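Local coordinates for protein binding component of ABC transporter (Wolinella succinogenes, PDB 3K4U) that binds lysine and probably serves as the solute-binding component of an ABC transporter, at residues 65-70 and 193-198; 89-94 and 161-166; 119-124 and 143-148. All blocks are in the same frame, centred on the assembly; numbering follows the deposited sequence.

Contact 1 (65-70 and 193-198); sequences FDIIIS and WAIKKG
At D66 the backbone oxygen rests against the CG2 methyl of I195, the first touch between 65-70 and 193-198, while the D66 carboxylate turns to the backbone N of R8. I67 follows with CG1 anti to its backbone N (chi1 -174°), which lays the chain alongside the returning strand, where I67 CG1 meets I195 CG2 at 3.6 Å. Further out, I67 CD1 reaches W193 CB at 3.7 Å, the side chains of I67 and W193 lying side by side and pointing the same way. I68 makes the single antiparallel, hydrogen-bonded bridge. Its N donates to A194 O (2.8 Å, N-H...O 154°); the return bond, from A194 N to I68 O at 3.3 Å, is weak. C-H...O contacts extend the pair, I67 CA approaching A194 O and W193 CA approaching I68 O. The I68 and A194 side chains meet CB to CB at 4.2 Å, and both pack on L60 of helix 56-61. I69 ends the walk against the indole, with CG2 by W193 CD1 and CG1 4.1 Å from the centroid of the five-membered ring, an off-centre CH-pi contact; its CD1 lies over one face of the same indole. Y88 also meets the indole, and M38 of helix 30-41 touches I67, I69 and W193. Pairing an outer strand of a parallel 2-1-3 sheet with an antiparallel strand that returns from the second lobe is characteristic of the type II periplasmic binding protein fold, whose lobes follow the strand order 2-1-3-n-4.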
loop_
_atom_site.group_PDB
_atom_site.type_symbol
_atom_site.label_atom_id
_atom_site.label_comp_id
_atom_site.label_asym_id
_atom_site.label_seq_id
_atom_site.Cartn_x
_atom_site.Cartn_y
_atom_site.Cartn_z
ATOM N N PHE E 65 22.769 -35.575 -12.043
ATOM C CA PHE E 65 23.042 -34.190 -11.583
ATOM C C PHE E 65 22.230 -33.692 -10.386
ATOM O O PHE E 65 21.416 -34.407 -9.850
ATOM C CB PHE E 65 23.053 -33.190 -12.721
ATOM C CG PHE E 65 22.182 -33.556 -13.868
ATOM C CD1 PHE E 65 20.901 -33.056 -13.967
ATOM C CD2 PHE E 65 22.660 -34.349 -14.883
ATOM C CE1 PHE E 65 20.081 -33.372 -15.056
ATOM C CE2 PHE E 65 21.867 -34.679 -15.959
ATOM C CZ PHE E 65 20.566 -34.184 -16.048
ATOM N N ASP E 66 22.470 -32.460 -9.956
ATOM C CA ASP E 66 21.879 -31.946 -8.724
ATOM C C ASP E 66 20.636 -31.073 -8.938
ATOM O O ASP E 66 19.714 -31.069 -8.108
ATOM C CB ASP E 66 22.950 -31.244 -7.909
ATOM C CG ASP E 66 24.133 -32.167 -7.607
ATOM O OD1 ASP E 66 23.869 -33.356 -7.315
ATOM O OD2 ASP E 66 25.316 -31.736 -7.678
ATOM N N ILE E 67 20.603 -30.386 -10.078
ATOM C CA ILE E 67 19.606 -29.361 -10.384
ATOM C C ILE E 67 19.521 -29.213 -11.910
ATOM O O ILE E 67 20.480 -29.532 -12.609
ATOM C CB ILE E 67 20.039 -28.025 -9.716
ATOM C CG1 ILE E 67 18.972 -26.910 -9.849
ATOM C CG2 ILE E 67 21.374 -27.595 -10.247
ATOM C CD1 ILE E 67 19.135 -25.749 -8.908
ATOM N N ILE E 68 18.369 -28.778 -12.425
ATOM C CA ILE E 68 18.160 -28.539 -13.862
ATOM C C ILE E 68 17.965 -27.047 -14.063
ATOM O O ILE E 68 16.987 -26.479 -13.605
ATOM C CB ILE E 68 16.851 -29.189 -14.338
ATOM C CG1 ILE E 68 16.946 -30.719 -14.385
ATOM C CG2 ILE E 68 16.420 -28.668 -15.719
ATOM C CD1 ILE E 68 15.659 -31.346 -14.932
ATOM N N ILE E 69 18.871 -26.384 -14.750
ATOM C CA ILE E 69 18.663 -24.980 -15.026
ATOM C C ILE E 69 18.702 -24.854 -16.535
ATOM O O ILE E 69 19.720 -24.534 -17.123
ATOM C CB ILE E 69 19.699 -24.101 -14.325
ATOM C CG1 ILE E 69 19.781 -24.453 -12.852
ATOM C CG2 ILE E 69 19.333 -22.630 -14.403
ATOM C CD1 ILE E 69 20.961 -23.792 -12.160
ATOM N N SER E 70 17.557 -25.123 -17.145
ATOM C CA SER E 70 17.416 -25.284 -18.576
ATOM C C SER E 70 16.194 -24.553 -19.078
ATOM O O SER E 70 15.628 -24.924 -20.082
ATOM C CB SER E 70 17.289 -26.764 -18.909
ATOM O OG SER E 70 17.914 -27.029 -20.155
ATOM N N TRP E 193 13.856 -23.911 -11.617
ATOM C CA TRP E 193 14.943 -24.856 -11.586
ATOM C C TRP E 193 14.317 -26.044 -10.943
ATOM O O TRP E 193 13.642 -25.876 -9.923
ATOM C CB TRP E 193 16.122 -24.399 -10.686
ATOM C CG TRP E 193 16.593 -23.051 -11.016
ATOM C CD1 TRP E 193 16.676 -22.508 -12.260
ATOM C CD2 TRP E 193 16.975 -22.024 -10.094
ATOM N NE1 TRP E 193 17.112 -21.203 -12.168
ATOM C CE2 TRP E 193 17.295 -20.888 -10.848
ATOM C CE3 TRP E 193 17.042 -21.949 -8.698
ATOM C CZ2 TRP E 193 17.685 -19.691 -10.264
ATOM C CZ3 TRP E 193 17.460 -20.759 -8.114
ATOM C CH2 TRP E 193 17.789 -19.650 -8.900
ATOM N N ALA E 194 14.576 -27.238 -11.481
ATOM C CA ALA E 194 14.117 -28.471 -10.838
ATOM C C ALA E 194 15.244 -29.198 -10.087
ATOM O O ALA E 194 16.447 -29.024 -10.387
ATOM C CB ALA E 194 13.484 -29.376 -11.837
ATOM N N ILE E 195 14.815 -29.981 -9.096
ATOM C CA ILE E 195 15.653 -30.765 -8.246
ATOM C C ILE E 195 14.860 -31.997 -7.781
ATOM O O ILE E 195 13.638 -32.069 -7.959
ATOM C CB ILE E 195 16.110 -29.984 -7.035
ATOM C CG1 ILE E 195 14.909 -29.591 -6.170
ATOM C CG2 ILE E 195 16.949 -28.805 -7.478
ATOM C CD1 ILE E 195 15.314 -29.098 -4.749
ATOM N N LYS E 196 15.518 -32.976 -7.179
ATOM C CA LYS E 196 14.728 -34.119 -6.823
ATOM C C LYS E 196 14.066 -34.002 -5.459
ATOM O O LYS E 196 14.508 -33.270 -4.586
ATOM C CB LYS E 196 15.476 -35.427 -7.000
ATOM C CG LYS E 196 16.802 -35.467 -6.420
ATOM C CD LYS E 196 17.320 -36.847 -6.597
ATOM C CE LYS E 196 16.896 -37.743 -5.420
ATOM N NZ LYS E 196 17.707 -37.402 -4.170
ATOM N N LYS E 197 12.992 -34.765 -5.314
ATOM C CA LYS E 197 12.084 -34.661 -4.225
ATOM C C LYS E 197 12.711 -35.127 -2.956
ATOM O O LYS E 197 13.719 -35.852 -2.977
ATOM C CB LYS E 197 10.909 -35.562 -4.497
ATOM C CG LYS E 197 10.036 -35.127 -5.622
ATOM C CD LYS E 197 9.262 -36.327 -6.110
ATOM C CE LYS E 197 7.806 -36.189 -5.807
ATOM N NZ LYS E 197 7.151 -37.393 -6.357
ATOM N N GLY E 198 12.090 -34.730 -1.845
ATOM C CA GLY E 198 12.497 -35.207 -0.557
ATOM C C GLY E 198 13.622 -34.376 -0.014
ATOM O O GLY E 198 14.155 -34.726 1.031
#

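Contact 2 (89-94 and 161-166); sequences IVVGQS and IFDLPF. With LYS (lysine), chain K.
S94 and F162 form an antiparallel, hydrogen-bonded pair that joins strand 89-98, newly arrived from the first lobe, to strand 159-163. This antiparallel insertion of a strand that has crossed from the other lobe is characteristic of the type II periplasmic binding protein fold, seen here in the second lobe. S94 N donates to F162 O at 2.9 Å, and F162 N returns a longer bond to S94 O. The ladder then runs into a helix: L164 N, in the first turn of helix 164-175, donates to G92 O at 2.7 Å. One strand thus holds both the end of its neighbour and the start of the helix that follows. The side chains close in around this junction. V91 CG2 packs on P165 CG, and Q93 CG on I161 CG1 at 3.6 Å.

D163, at the N-cap position, can be followed outward. Its CB lies 3.7 Å from V91 CG1, the two side chains crossing at about a right angle. CG stands anti to the carbonyl carbon (chi1 -61°), which carries the carboxylate past V91 toward the bound lysine instead of into a capping bond. OD2 lies beside the end of the Q93 side chain. OD1 accepts from the ligand's alpha-amino N at 2.7 Å and has a second, weak bond with Y15 OH. The bond at OD1 is consistent with recognition of the alpha-amino group of an amino-acid ligand. F162, meeting Y15 edge-to-face, serves the ligand's aliphatic chain: F162 CZ is 3.6 Å from lysine CG, while lysine CE sits in plane at the ring edge, 4.0 Å from that same CZ.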
loop_
_atom_site.group_PDB
_atom_site.type_symbol
_atom_site.label_atom_id
_atom_site.label_comp_id
_atom_site.label_asym_id
_atom_site.label_seq_id
_atom_site.Cartn_x
_atom_site.Cartn_y
_atom_site.Cartn_z
ATOM N N ILE E 89 11.910 -16.712 -14.044
ATOM C CA ILE E 89 11.514 -15.808 -15.136
ATOM C C ILE E 89 10.180 -16.362 -15.654
ATOM O O ILE E 89 9.904 -17.553 -15.502
ATOM C CB ILE E 89 12.585 -15.736 -16.233
ATOM C CG1 ILE E 89 12.132 -14.867 -17.393
ATOM C CG2 ILE E 89 12.933 -17.153 -16.746
ATOM C CD1 ILE E 89 13.251 -14.271 -18.126
ATOM N N VAL E 90 9.322 -15.486 -16.185
ATOM C CA VAL E 90 8.007 -15.913 -16.651
ATOM C C VAL E 90 7.949 -15.619 -18.126
ATOM O O VAL E 90 8.329 -14.537 -18.550
ATOM C CB VAL E 90 6.861 -15.216 -15.893
ATOM C CG1 VAL E 90 5.547 -15.588 -16.482
ATOM C CG2 VAL E 90 6.879 -15.654 -14.476
ATOM N N VAL E 91 7.465 -16.587 -18.898
ATOM C CA VAL E 91 7.603 -16.558 -20.353
ATOM C C VAL E 91 6.297 -16.983 -20.995
ATOM O O VAL E 91 5.442 -17.558 -20.318
ATOM C CB VAL E 91 8.725 -17.533 -20.743
ATOM C CG1 VAL E 91 8.399 -18.317 -22.064
ATOM C CG2 VAL E 91 10.072 -16.798 -20.757
ATOM N N GLY E 92 6.130 -16.706 -22.284
ATOM C CA GLY E 92 4.986 -17.250 -23.028
ATOM C C GLY E 92 5.375 -17.703 -24.422
ATOM O O GLY E 92 6.444 -17.352 -24.933
ATOM N N GLN E 93 4.523 -18.499 -25.043
ATOM C CA GLN E 93 4.772 -18.867 -26.427
ATOM C C GLN E 93 4.420 -17.769 -27.417
ATOM O O GLN E 93 3.440 -17.052 -27.242
ATOM C CB GLN E 93 4.051 -20.159 -26.790
ATOM C CG GLN E 93 4.994 -21.298 -27.059
ATOM C CD GLN E 93 5.544 -21.863 -25.805
ATOM O OE1 GLN E 93 6.442 -21.300 -25.194
ATOM N NE2 GLN E 93 4.996 -22.987 -25.383
ATOM N N SER E 94 5.247 -17.638 -28.440
ATOM C CA SER E 94 5.058 -16.660 -29.483
ATOM C C SER E 94 5.180 -17.358 -30.815
ATOM O O SER E 94 5.394 -18.566 -30.878
ATOM C CB SER E 94 6.134 -15.598 -29.397
ATOM O OG SER E 94 5.650 -14.425 -28.796
ATOM N N ILE E 161 6.616 -21.916 -33.519
ATOM C CA ILE E 161 6.037 -21.611 -32.193
ATOM C C ILE E 161 6.992 -22.050 -31.101
ATOM O O ILE E 161 7.524 -23.152 -31.146
ATOM C CB ILE E 161 4.696 -22.313 -31.924
ATOM C CG1 ILE E 161 4.129 -21.861 -30.555
ATOM C CG2 ILE E 161 4.867 -23.845 -31.964
ATOM C CD1 ILE E 161 2.680 -22.383 -30.225
ATOM N N PHE E 162 7.198 -21.192 -30.111
ATOM C CA PHE E 162 8.154 -21.485 -29.063
ATOM C C PHE E 162 8.140 -20.354 -28.052
ATOM O O PHE E 162 7.578 -19.298 -28.315
ATOM C CB PHE E 162 9.561 -21.627 -29.674
ATOM C CG PHE E 162 10.466 -22.499 -28.880
ATOM C CD1 PHE E 162 10.485 -23.875 -29.090
ATOM C CD2 PHE E 162 11.297 -21.956 -27.918
ATOM C CE1 PHE E 162 11.308 -24.692 -28.323
ATOM C CE2 PHE E 162 12.119 -22.762 -27.155
ATOM C CZ PHE E 162 12.129 -24.132 -27.358
ATOM N N ASP E 163 8.767 -20.602 -26.904
ATOM C CA ASP E 163 9.023 -19.600 -25.904
ATOM C C ASP E 163 9.492 -18.304 -26.548
ATOM O O ASP E 163 10.388 -18.285 -27.398
ATOM C CB ASP E 163 10.047 -20.093 -24.878
ATOM C CG ASP E 163 9.577 -21.337 -24.105
ATOM O OD1 ASP E 163 10.004 -21.549 -22.932
ATOM O OD2 ASP E 163 8.792 -22.113 -24.675
ATOM N N LEU E 164 8.847 -17.216 -26.120
ATOM C CA LEU E 164 9.040 -15.884 -26.682
ATOM C C LEU E 164 10.478 -15.371 -26.631
ATOM O O LEU E 164 10.913 -14.672 -27.547
ATOM C CB LEU E 164 8.115 -14.891 -25.973
ATOM C CG LEU E 164 8.067 -13.460 -26.479
ATOM C CD1 LEU E 164 6.667 -12.998 -26.312
ATOM C CD2 LEU E 164 9.012 -12.575 -25.702
ATOM N N PRO E 165 11.218 -15.687 -25.551
ATOM C CA PRO E 165 12.561 -15.105 -25.510
ATOM C C PRO E 165 13.479 -15.743 -26.519
ATOM O O PRO E 165 14.417 -15.103 -26.973
ATOM C CB PRO E 165 13.012 -15.349 -24.079
ATOM C CG PRO E 165 11.684 -15.521 -23.300
ATOM C CD PRO E 165 10.837 -16.276 -24.259
ATOM N N PHE E 166 13.158 -16.962 -26.927
ATOM C CA PHE E 166 13.846 -17.579 -28.062
ATOM C C PHE E 166 13.640 -16.783 -29.338
ATOM O O PHE E 166 14.612 -16.422 -30.021
ATOM C CB PHE E 166 13.406 -19.023 -28.265
ATOM C CG PHE E 166 14.036 -19.699 -29.459
ATOM C CD1 PHE E 166 15.102 -20.578 -29.296
ATOM C CD2 PHE E 166 13.528 -19.490 -30.749
ATOM C CE1 PHE E 166 15.676 -21.214 -30.390
ATOM C CE2 PHE E 166 14.099 -20.133 -31.859
ATOM C CZ PHE E 166 15.177 -20.990 -31.676
HETATM N N LYS K . 10.039 -23.905 -21.649
HETATM C CA LYS K . 10.352 -24.975 -22.574
HETATM C C LYS K . 9.910 -26.273 -21.938
HETATM O O LYS K . 9.947 -26.388 -20.715
HETATM C CB LYS K . 11.865 -25.026 -22.835
HETATM C CG LYS K . 12.267 -25.713 -24.119
HETATM C CD LYS K . 13.563 -26.424 -23.943
HETATM C CE LYS K . 14.199 -26.832 -25.277
HETATM N NZ LYS K . 15.621 -27.238 -25.128
HETATM O OXT LYS K . 9.520 -27.222 -22.615
#

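Contact 3 (119-124 and 143-148); sequences VTKFGV and DTEAEA. With LYS (lysine), chain K.
Two lysines, K121 of the protein and the bound ligand, come to the same glutamate, E145, each toward a different oxygen. The ligand's NZ makes a weak hydrogen bond to E145 OE1 at 3.3 Å, and K121 NZ forms a long salt bridge to E145 OE2 at 3.9 Å. The stronger bond of K121 goes to the backbone: its NZ donates to D143 O at 2.7 Å, tilted 32° from the carbonyl plane. The K121 chain is extended until its last torsion, where a bend (chi4 67°) swings the ammonium toward that carbonyl, leaving CE alongside the ligand's CE at 3.8 Å. A leucine in place of K121 would probably leave D143 O without this donor and remove the distant positive charge facing E145 OE2, giving the carboxylate more freedom to turn. V124 CG2 sets a methyl against the ligand carboxylate, 3.4 Å from OXT. At the start of the helix, T144 OG1 takes the N-cap bond from E147 N and donates to E147 OE2. Deeper in, A148 CB sits 4.0 Å from T120 C, and V119 CG2 lies against A148 O. Helix 145-154 belongs to the beta-alpha-beta crossover from strand 138-142 to strand 159-163, and here it packs on strand 117-121, the parallel strand between those two.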
loop_
_atom_site.group_PDB
_atom_site.type_symbol
_atom_site.label_atom_id
_atom_site.label_comp_id
_atom_site.label_asym_id
_atom_site.label_seq_id
_atom_site.Cartn_x
_atom_site.Cartn_y
_atom_site.Cartn_z
ATOM N N VAL E 119 5.517 -25.510 -37.163
ATOM C CA VAL E 119 6.576 -26.373 -36.620
ATOM C C VAL E 119 7.209 -25.948 -35.301
ATOM O O VAL E 119 7.427 -24.739 -35.035
ATOM C CB VAL E 119 7.673 -26.674 -37.640
ATOM C CG1 VAL E 119 7.114 -27.548 -38.757
ATOM C CG2 VAL E 119 8.253 -25.403 -38.189
ATOM N N THR E 120 7.500 -26.962 -34.484
ATOM C CA THR E 120 8.278 -26.774 -33.270
ATOM C C THR E 120 9.129 -28.013 -32.871
ATOM O O THR E 120 9.144 -29.050 -33.565
ATOM C CB THR E 120 7.370 -26.337 -32.107
ATOM O OG1 THR E 120 8.136 -25.591 -31.150
ATOM C CG2 THR E 120 6.724 -27.536 -31.434
ATOM N N LYS E 121 9.818 -27.897 -31.745
ATOM C CA LYS E 121 10.641 -28.975 -31.272
ATOM C C LYS E 121 9.778 -30.053 -30.605
ATOM O O LYS E 121 8.687 -29.753 -30.082
ATOM C CB LYS E 121 11.671 -28.432 -30.289
ATOM C CG LYS E 121 12.347 -29.529 -29.427
ATOM C CD LYS E 121 13.068 -28.864 -28.263
ATOM C CE LYS E 121 13.968 -29.813 -27.546
ATOM N NZ LYS E 121 15.099 -30.221 -28.397
ATOM N N PHE E 122 10.277 -31.289 -30.585
ATOM C CA PHE E 122 9.507 -32.405 -30.045
ATOM C C PHE E 122 9.481 -32.474 -28.513
ATOM O O PHE E 122 10.499 -32.198 -27.839
ATOM C CB PHE E 122 10.001 -33.738 -30.617
ATOM C CG PHE E 122 9.250 -34.931 -30.094
ATOM C CD1 PHE E 122 8.023 -35.321 -30.681
ATOM C CD2 PHE E 122 9.727 -35.645 -28.992
ATOM C CE1 PHE E 122 7.304 -36.424 -30.200
ATOM C CE2 PHE E 122 8.999 -36.758 -28.489
ATOM C CZ PHE E 122 7.780 -37.135 -29.100
ATOM N N GLY E 123 8.326 -32.885 -27.979
ATOM C CA GLY E 123 8.143 -33.092 -26.530
ATOM C C GLY E 123 8.493 -31.888 -25.669
ATOM O O GLY E 123 9.168 -32.019 -24.667
ATOM N N VAL E 124 8.021 -30.709 -26.024
ATOM C CA VAL E 124 8.445 -29.511 -25.314
ATOM C C VAL E 124 7.222 -28.565 -25.097
ATOM O O VAL E 124 6.223 -28.671 -25.811
ATOM C CB VAL E 124 9.570 -28.869 -26.144
ATOM C CG1 VAL E 124 9.170 -27.550 -26.699
ATOM C CG2 VAL E 124 10.793 -28.790 -25.373
ATOM N N ASP E 143 13.706 -32.551 -33.667
ATOM C CA ASP E 143 14.618 -32.715 -32.543
ATOM C C ASP E 143 15.229 -31.434 -31.997
ATOM O O ASP E 143 15.582 -31.388 -30.812
ATOM C CB ASP E 143 15.723 -33.713 -32.916
ATOM C CG ASP E 143 15.169 -35.106 -33.131
ATOM O OD1 ASP E 143 14.219 -35.461 -32.375
ATOM O OD2 ASP E 143 15.658 -35.827 -34.050
ATOM N N THR E 144 15.363 -30.404 -32.833
ATOM C CA THR E 144 15.897 -29.124 -32.338
ATOM C C THR E 144 15.137 -27.846 -32.759
ATOM O O THR E 144 14.512 -27.782 -33.820
ATOM C CB THR E 144 17.417 -28.957 -32.622
ATOM O OG1 THR E 144 17.640 -28.778 -34.032
ATOM C CG2 THR E 144 18.194 -30.144 -32.095
ATOM N N GLU E 145 15.205 -26.842 -31.903
ATOM C CA GLU E 145 14.535 -25.580 -32.144
ATOM C C GLU E 145 14.966 -25.102 -33.494
ATOM O O GLU E 145 14.135 -24.699 -34.314
ATOM C CB GLU E 145 14.955 -24.522 -31.111
ATOM C CG GLU E 145 14.445 -24.729 -29.707
ATOM C CD GLU E 145 15.400 -25.504 -28.822
ATOM O OE1 GLU E 145 15.606 -25.092 -27.653
ATOM O OE2 GLU E 145 15.957 -26.525 -29.286
ATOM N N ALA E 146 16.278 -25.195 -33.720
ATOM C CA ALA E 146 16.952 -24.645 -34.882
ATOM C C ALA E 146 16.670 -25.418 -36.152
ATOM O O ALA E 146 16.658 -24.840 -37.253
ATOM C CB ALA E 146 18.440 -24.579 -34.612
ATOM N N GLU E 147 16.429 -26.718 -36.020
ATOM C CA GLU E 147 15.997 -27.509 -37.183
ATOM C C GLU E 147 14.594 -27.160 -37.534
ATOM O O GLU E 147 14.191 -27.319 -38.690
ATOM C CB GLU E 147 16.029 -29.000 -36.912
ATOM C CG GLU E 147 17.380 -29.630 -36.988
ATOM C CD GLU E 147 17.313 -31.042 -36.518
ATOM O OE1 GLU E 147 16.628 -31.844 -37.191
ATOM O OE2 GLU E 147 17.925 -31.361 -35.474
ATOM N N ALA E 148 13.856 -26.682 -36.529
ATOM C CA ALA E 148 12.434 -26.424 -36.659
ATOM C C ALA E 148 12.241 -25.160 -37.424
ATOM O O ALA E 148 11.567 -25.157 -38.439
ATOM C CB ALA E 148 11.788 -26.342 -35.308
HETATM N N LYS K . 10.039 -23.905 -21.649
HETATM C CA LYS K . 10.352 -24.975 -22.574
HETATM C C LYS K . 9.910 -26.273 -21.938
HETATM O O LYS K . 9.947 -26.388 -20.715
HETATM C CB LYS K . 11.865 -25.026 -22.835
HETATM C CG LYS K . 12.267 -25.713 -24.119
HETATM C CD LYS K . 13.563 -26.424 -23.943
HETATM C CE LYS K . 14.199 -26.832 -25.277
HETATM N NZ LYS K . 15.621 -27.238 -25.128
HETATM O OXT LYS K . 9.520 -27.222 -22.615
#

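In the fold
Contacts 1 and 2 illustrate one principle twice: in each lobe a strand crossing from the other lobe pairs antiparallel with the sheet. Their centres lie about 21 Å apart and their nearest atoms about 7 Å apart, yet strands 189-195 and 89-98 are neighbours in the same mixed sheet. Contact 3 is nested within the loop closed by contact 2, itself nested within that of contact 1. Contacts 2 and 3, about 14 Å between centres, do touch: T120 OG1 and I161 O, 2.5 Å apart, probably share a hydrogen bond, and F162 packs on E145. Both line the lysine pocket, whereas the side chain of I68 in contact 1 is about 8 Å from the ligand.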